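Local coordinates for protein polysaccharide deacetylase (Bacillus anthracis, PDB 2J13) that belongs to carbohydrate esterase family 4 and probably removes acetyl groups from amino sugars of bacterial cell-wall peptidoglycan, at residues H234-S237 against L238-V242. Numbering follows the deposited sequence.
Sequences HFKS and LDDLV. With ZN (zinc ion), chain D.
Ser-237 and Asp-240 grip each other through two reciprocal bonds, Ser-237 being the N-cap residue just before helix 238-243, in the chain that follows strand 234-236. Ser-237 OG accepts from the backbone N of Asp-240 at 3.0 Å; a chi1 of 79° sets the hydroxyl between its own backbone N and carbonyl carbon, facing the first turn. In return, Asp-240 OD2 takes the backbone N-H of Ser-237 at 2.8 Å. That bond is nearly straight (174° at the hydrogen), although the donor meets the carboxylate on its anti side, 27° out of plane. The first regular helical bond, Leu-241 N to Ser-237 O, follows at 3.0 Å. This side is tight: besides these bonds, CB of Asp-239 lies 3.4 Å from Ser-237 OG. Leu-238 points away, and its buried side chain touches Thr-85, Phe-87 and Val-174. The Lys-236 side is looser. Its chain crosses that of Asp-240 at about a right angle; Lys-236 CB lies 3.5 Å from Asp-240 OD2, while Lys-236 NZ stays 4.7 Å from it and is salt-bridged to Asp-56. At the start of the strand, exposed His-234 binds zinc through ND1 at 2.2 Å, with two waters and Asp-56 also in the coordination shell; this zinc is distinct from the His-113/His-117 site. The geometry is that of an N-terminal capping box, here starting helix 238-243 in a family 4 esterase of the NodB homology type.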
loop_
_atom_site.group_PDB
_atom_site.type_symbol
_atom_site.label_atom_id
_atom_site.label_comp_id
_atom_site.label_asym_id
_atom_site.label_seq_id
_atom_site.Cartn_x
_atom_site.Cartn_y
_atom_site.Cartn_z
ATOM N N HIS A 234 -1.210 18.212 2.906
ATOM C CA HIS A 234 -0.738 17.591 4.139
ATOM C C HIS A 234 -0.587 16.107 3.888
ATOM O O HIS A 234 -1.508 15.494 3.385
ATOM C CB HIS A 234 -1.776 17.777 5.242
ATOM C CG HIS A 234 -2.249 19.196 5.383
ATOM N ND1 HIS A 234 -3.580 19.532 5.521
ATOM C CD2 HIS A 234 -1.566 20.362 5.333
ATOM C CE1 HIS A 234 -3.694 20.848 5.575
ATOM N NE2 HIS A 234 -2.487 21.377 5.465
ATOM N N PHE A 235 0.553 15.559 4.268
ATOM C CA PHE A 235 0.825 14.125 4.125
ATOM C C PHE A 235 0.406 13.382 5.376
ATOM O O PHE A 235 0.927 13.651 6.480
ATOM C CB PHE A 235 2.309 13.899 3.880
ATOM C CG PHE A 235 2.767 14.317 2.529
ATOM C CD1 PHE A 235 3.208 15.618 2.284
ATOM C CD2 PHE A 235 2.798 13.403 1.503
ATOM C CE1 PHE A 235 3.656 15.991 1.047
ATOM C CE2 PHE A 235 3.248 13.772 0.224
ATOM C CZ PHE A 235 3.674 15.076 0.003
ATOM N N LYS A 236 -0.492 12.423 5.196
ATOM C CA LYS A 236 -1.130 11.710 6.276
ATOM C C LYS A 236 -0.954 10.192 6.120
ATOM O O LYS A 236 -0.459 9.714 5.093
ATOM C CB LYS A 236 -2.614 12.078 6.306
ATOM C CG LYS A 236 -2.917 13.581 6.418
ATOM C CD LYS A 236 -2.661 14.070 7.821
ATOM C CE LYS A 236 -3.691 15.054 8.280
ATOM N NZ LYS A 236 -5.032 14.417 8.435
ATOM N N SER A 237 -1.349 9.455 7.149
ATOM C CA SER A 237 -1.259 7.989 7.143
ATOM C C SER A 237 -2.567 7.344 6.743
ATOM O O SER A 237 -3.617 7.976 6.763
ATOM C CB SER A 237 -0.902 7.475 8.527
ATOM O OG SER A 237 -2.068 7.476 9.334
ATOM N N LEU A 238 -2.515 6.057 6.411
ATOM C CA LEU A 238 -3.731 5.318 6.061
ATOM C C LEU A 238 -4.670 5.187 7.270
ATOM O O LEU A 238 -5.865 5.140 7.093
ATOM C CB LEU A 238 -3.414 3.955 5.471
ATOM C CG LEU A 238 -2.711 3.993 4.114
ATOM C CD1 LEU A 238 -2.528 2.574 3.601
ATOM C CD2 LEU A 238 -3.508 4.819 3.079
ATOM N N ASP A 239 -4.116 5.148 8.474
ATOM C CA ASP A 239 -4.938 5.270 9.709
ATOM C C ASP A 239 -5.730 6.599 9.714
ATOM O O ASP A 239 -6.919 6.649 10.105
ATOM C CB ASP A 239 -4.045 5.163 10.952
ATOM C CG ASP A 239 -3.442 3.753 11.184
ATOM O OD1 ASP A 239 -3.772 2.755 10.506
ATOM O OD2 ASP A 239 -2.595 3.649 12.101
ATOM N N ASP A 240 -5.085 7.690 9.311
ATOM C CA ASP A 240 -5.748 9.003 9.236
ATOM C C ASP A 240 -6.868 8.976 8.200
ATOM O O ASP A 240 -7.957 9.552 8.407
ATOM C CB ASP A 240 -4.748 10.108 8.848
ATOM C CG ASP A 240 -3.660 10.328 9.875
ATOM O OD1 ASP A 240 -3.981 10.285 11.088
ATOM O OD2 ASP A 240 -2.476 10.592 9.489
ATOM N N LEU A 241 -6.622 8.286 7.087
ATOM C CA LEU A 241 -7.589 8.177 6.018
ATOM C C LEU A 241 -8.874 7.572 6.570
ATOM O O LEU A 241 -9.955 8.124 6.374
ATOM C CB LEU A 241 -7.068 7.300 4.868
ATOM C CG LEU A 241 -7.967 7.328 3.624
ATOM C CD1 LEU A 241 -7.186 7.129 2.316
ATOM C CD2 LEU A 241 -9.097 6.294 3.751
ATOM N N VAL A 242 -8.734 6.431 7.229
ATOM C CA VAL A 242 -9.895 5.743 7.783
ATOM C C VAL A 242 -10.670 6.675 8.735
ATOM O O VAL A 242 -11.907 6.762 8.659
ATOM C CB VAL A 242 -9.473 4.425 8.472
ATOM C CG1 VAL A 242 -10.651 3.809 9.235
ATOM C CG2 VAL A 242 -8.973 3.445 7.427
HETATM ZN ZN ZN D . -5.067 18.145 6.424
HETATM O O HOH W 1 -5.055 18.894 8.716
HETATM O O HOH W 2 -7.043 19.132 5.890
#